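Local coordinates for substrate-binding protein (Synechococcus sp., PDB 6WPN) that probably binds a sugar or oligosaccharide in the periplasm as the solute-capturing component of a transport system, at residues 32-37 with 61-66. Sequence-based numbering, arbitrary orientation.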
loop_
_atom_site.group_PDB
_atom_site.type_symbol
_atom_site.label_atom_id
_atom_site.label_comp_id
_atom_site.label_asym_id
_atom_site.label_seq_id
_atom_site.Cartn_x
_atom_site.Cartn_y
_atom_site.Cartn_z
ATOM N N LEU A 32 -10.974 18.156 6.420
ATOM C CA LEU A 32 -10.638 16.906 5.751
ATOM C C LEU A 32 -9.153 16.626 5.926
ATOM O O LEU A 32 -8.323 17.522 5.742
ATOM C CB LEU A 32 -10.990 16.970 4.264
ATOM C CG LEU A 32 -10.452 15.842 3.379
ATOM C CD1 LEU A 32 -11.159 14.520 3.664
ATOM C CD2 LEU A 32 -10.576 16.217 1.917
ATOM N N TRP A 33 -8.828 15.393 6.303
ATOM C CA TRP A 33 -7.453 14.955 6.516
ATOM C C TRP A 33 -7.133 13.861 5.506
ATOM O O TRP A 33 -7.784 12.812 5.503
ATOM C CB TRP A 33 -7.267 14.423 7.938
ATOM C CG TRP A 33 -7.193 15.472 9.003
ATOM C CD1 TRP A 33 -7.616 16.769 8.915
ATOM C CD2 TRP A 33 -6.703 15.301 10.338
ATOM N NE1 TRP A 33 -7.397 17.421 10.107
ATOM C CE2 TRP A 33 -6.842 16.540 10.999
ATOM C CE3 TRP A 33 -6.155 14.222 11.037
ATOM C CZ2 TRP A 33 -6.452 16.730 12.324
ATOM C CZ3 TRP A 33 -5.766 14.412 12.350
ATOM C CH2 TRP A 33 -5.918 15.656 12.981
ATOM N N THR A 34 -6.132 14.096 4.663
ATOM C CA THR A 34 -5.713 13.115 3.671
ATOM C C THR A 34 -4.266 12.710 3.923
ATOM O O THR A 34 -3.520 13.398 4.625
ATOM C CB THR A 34 -5.861 13.648 2.235
ATOM O OG1 THR A 34 -5.084 14.841 2.076
ATOM C CG2 THR A 34 -7.316 13.954 1.927
ATOM N N LEU A 35 -3.874 11.586 3.327
ATOM C CA LEU A 35 -2.570 10.977 3.561
ATOM C C LEU A 35 -1.705 11.081 2.314
ATOM O O LEU A 35 -2.073 10.555 1.257
ATOM C CB LEU A 35 -2.722 9.511 3.961
ATOM C CG LEU A 35 -3.400 9.268 5.302
ATOM C CD1 LEU A 35 -3.321 7.798 5.679
ATOM C CD2 LEU A 35 -2.755 10.144 6.350
ATOM N N GLN A 36 -0.560 11.744 2.451
ATOM C CA GLN A 36 0.494 11.812 1.434
ATOM C C GLN A 36 -0.087 12.058 0.038
ATOM O O GLN A 36 0.113 11.286 -0.900
ATOM C CB GLN A 36 1.345 10.540 1.458
ATOM C CG GLN A 36 2.260 10.403 2.686
ATOM C CD GLN A 36 3.532 11.242 2.623
ATOM O OE1 GLN A 36 3.579 12.286 1.972
ATOM N NE2 GLN A 36 4.571 10.787 3.320
ATOM N N LEU A 37 -0.811 13.166 -0.081
ATOM C CA LEU A 37 -1.391 13.588 -1.351
ATOM C C LEU A 37 -0.759 14.887 -1.838
ATOM O O LEU A 37 -1.376 15.641 -2.593
ATOM C CB LEU A 37 -2.904 13.765 -1.212
ATOM C CG LEU A 37 -3.745 12.525 -0.912
ATOM C CD1 LEU A 37 -5.200 12.900 -0.661
ATOM C CD2 LEU A 37 -3.630 11.526 -2.051
ATOM N N VAL A 61 -15.006 23.153 3.371
ATOM C CA VAL A 61 -13.964 22.198 3.724
ATOM C C VAL A 61 -12.633 22.923 3.843
ATOM O O VAL A 61 -12.254 23.698 2.956
ATOM C CB VAL A 61 -13.881 21.059 2.693
ATOM C CG1 VAL A 61 -12.629 20.226 2.919
ATOM C CG2 VAL A 61 -15.118 20.184 2.790
ATOM N N ARG A 62 -11.935 22.689 4.952
ATOM C CA ARG A 62 -10.549 23.108 5.132
ATOM C C ARG A 62 -9.687 21.849 5.098
ATOM O O ARG A 62 -9.774 21.002 5.994
ATOM C CB ARG A 62 -10.362 23.886 6.435
ATOM C CG ARG A 62 -10.995 25.286 6.475
ATOM C CD ARG A 62 -10.257 26.302 5.583
ATOM N NE ARG A 62 -10.912 26.533 4.293
ATOM C CZ ARG A 62 -11.938 27.363 4.115
ATOM N NH1 ARG A 62 -12.431 28.042 5.142
ATOM N NH2 ARG A 62 -12.473 27.517 2.910
ATOM N N TRP A 63 -8.866 21.729 4.060
ATOM C CA TRP A 63 -8.116 20.518 3.755
ATOM C C TRP A 63 -6.702 20.592 4.320
ATOM O O TRP A 63 -6.006 21.597 4.137
ATOM C CB TRP A 63 -8.064 20.318 2.239
ATOM C CG TRP A 63 -7.126 19.258 1.763
ATOM C CD1 TRP A 63 -6.916 18.031 2.314
ATOM C CD2 TRP A 63 -6.251 19.347 0.634
ATOM N NE1 TRP A 63 -5.972 17.345 1.592
ATOM C CE2 TRP A 63 -5.546 18.133 0.556
ATOM C CE3 TRP A 63 -6.002 20.336 -0.323
ATOM C CZ2 TRP A 63 -4.606 17.879 -0.441
ATOM C CZ3 TRP A 63 -5.069 20.084 -1.312
ATOM C CH2 TRP A 63 -4.382 18.866 -1.364
ATOM N N THR A 64 -6.280 19.524 4.999
ATOM C CA THR A 64 -4.914 19.376 5.490
ATOM C C THR A 64 -4.404 17.995 5.102
ATOM O O THR A 64 -5.087 16.992 5.337
ATOM C CB THR A 64 -4.819 19.562 7.012
ATOM O OG1 THR A 64 -5.495 18.484 7.672
ATOM C CG2 THR A 64 -5.444 20.886 7.444
ATOM N N ASP A 65 -3.228 17.942 4.481
ATOM C CA ASP A 65 -2.610 16.689 4.060
ATOM C C ASP A 65 -1.408 16.385 4.949
ATOM O O ASP A 65 -0.554 17.253 5.161
ATOM C CB ASP A 65 -2.192 16.772 2.590
ATOM C CG ASP A 65 -1.665 15.459 2.054
ATOM O OD1 ASP A 65 -2.417 14.461 2.085
ATOM O OD2 ASP A 65 -0.502 15.430 1.590
ATOM N N LEU A 66 -1.341 15.160 5.463
ATOM C CA LEU A 66 -0.346 14.734 6.436
ATOM C C LEU A 66 0.315 13.436 5.999
ATOM O O LEU A 66 -0.242 12.687 5.189
ATOM C CB LEU A 66 -0.958 14.551 7.835
ATOM C CG LEU A 66 -1.112 15.735 8.790
ATOM C CD1 LEU A 66 -2.116 16.716 8.218
ATOM C CD2 LEU A 66 -1.571 15.269 10.162
#
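Val-61 opens the pairing by laying CG1 against CB of Leu-32, 3.9 Å away, and both residues also touch helix 311-321. The carbonyl O of Arg-62 then accepts the N-H of Leu-32, a rung of the parallel ladder. Trp-63 reaches along the same face as Leu-32: with CG anti to the backbone N (chi1 169°), its indole brings NE1 within 2.7 Å of Thr-34 OG1. This bond is almost straight, 178° at the hydrogen, and the hydroxyl lies in the ring plane at the edge. Asn-42 and Leu-49 of helix 42-55 also touch this indole. That helix links the two strands in a beta-alpha-beta crossover, the building unit of the alpha/beta lobes of periplasmic solute-binding proteins. On the other face, Thr-64 and Trp-33 run side by side, Thr-64 OG1 standing 3.0 Å from Trp-33 CD1, obliquely to the ring, a close approach and not a hydrogen bond, while the Thr-64 backbone N and O bond to Leu-32 O and Thr-34 N. Asp-65 continues the chain of hydrogen bonds: its OD1, met on the anti side, accepts from Thr-34 OG1 at 2.7 Å, which fixes that hydroxyl between indole donor and carboxylate acceptor. Asp-65 OD2 takes the N-H of Leu-37 N on its syn side at 2.8 Å, tying down the turn after the first strand. Leu-66 extends the ladder through both backbone atoms, its N donating to Thr-34 O and its O accepting from Gln-36 N at 2.9 Å.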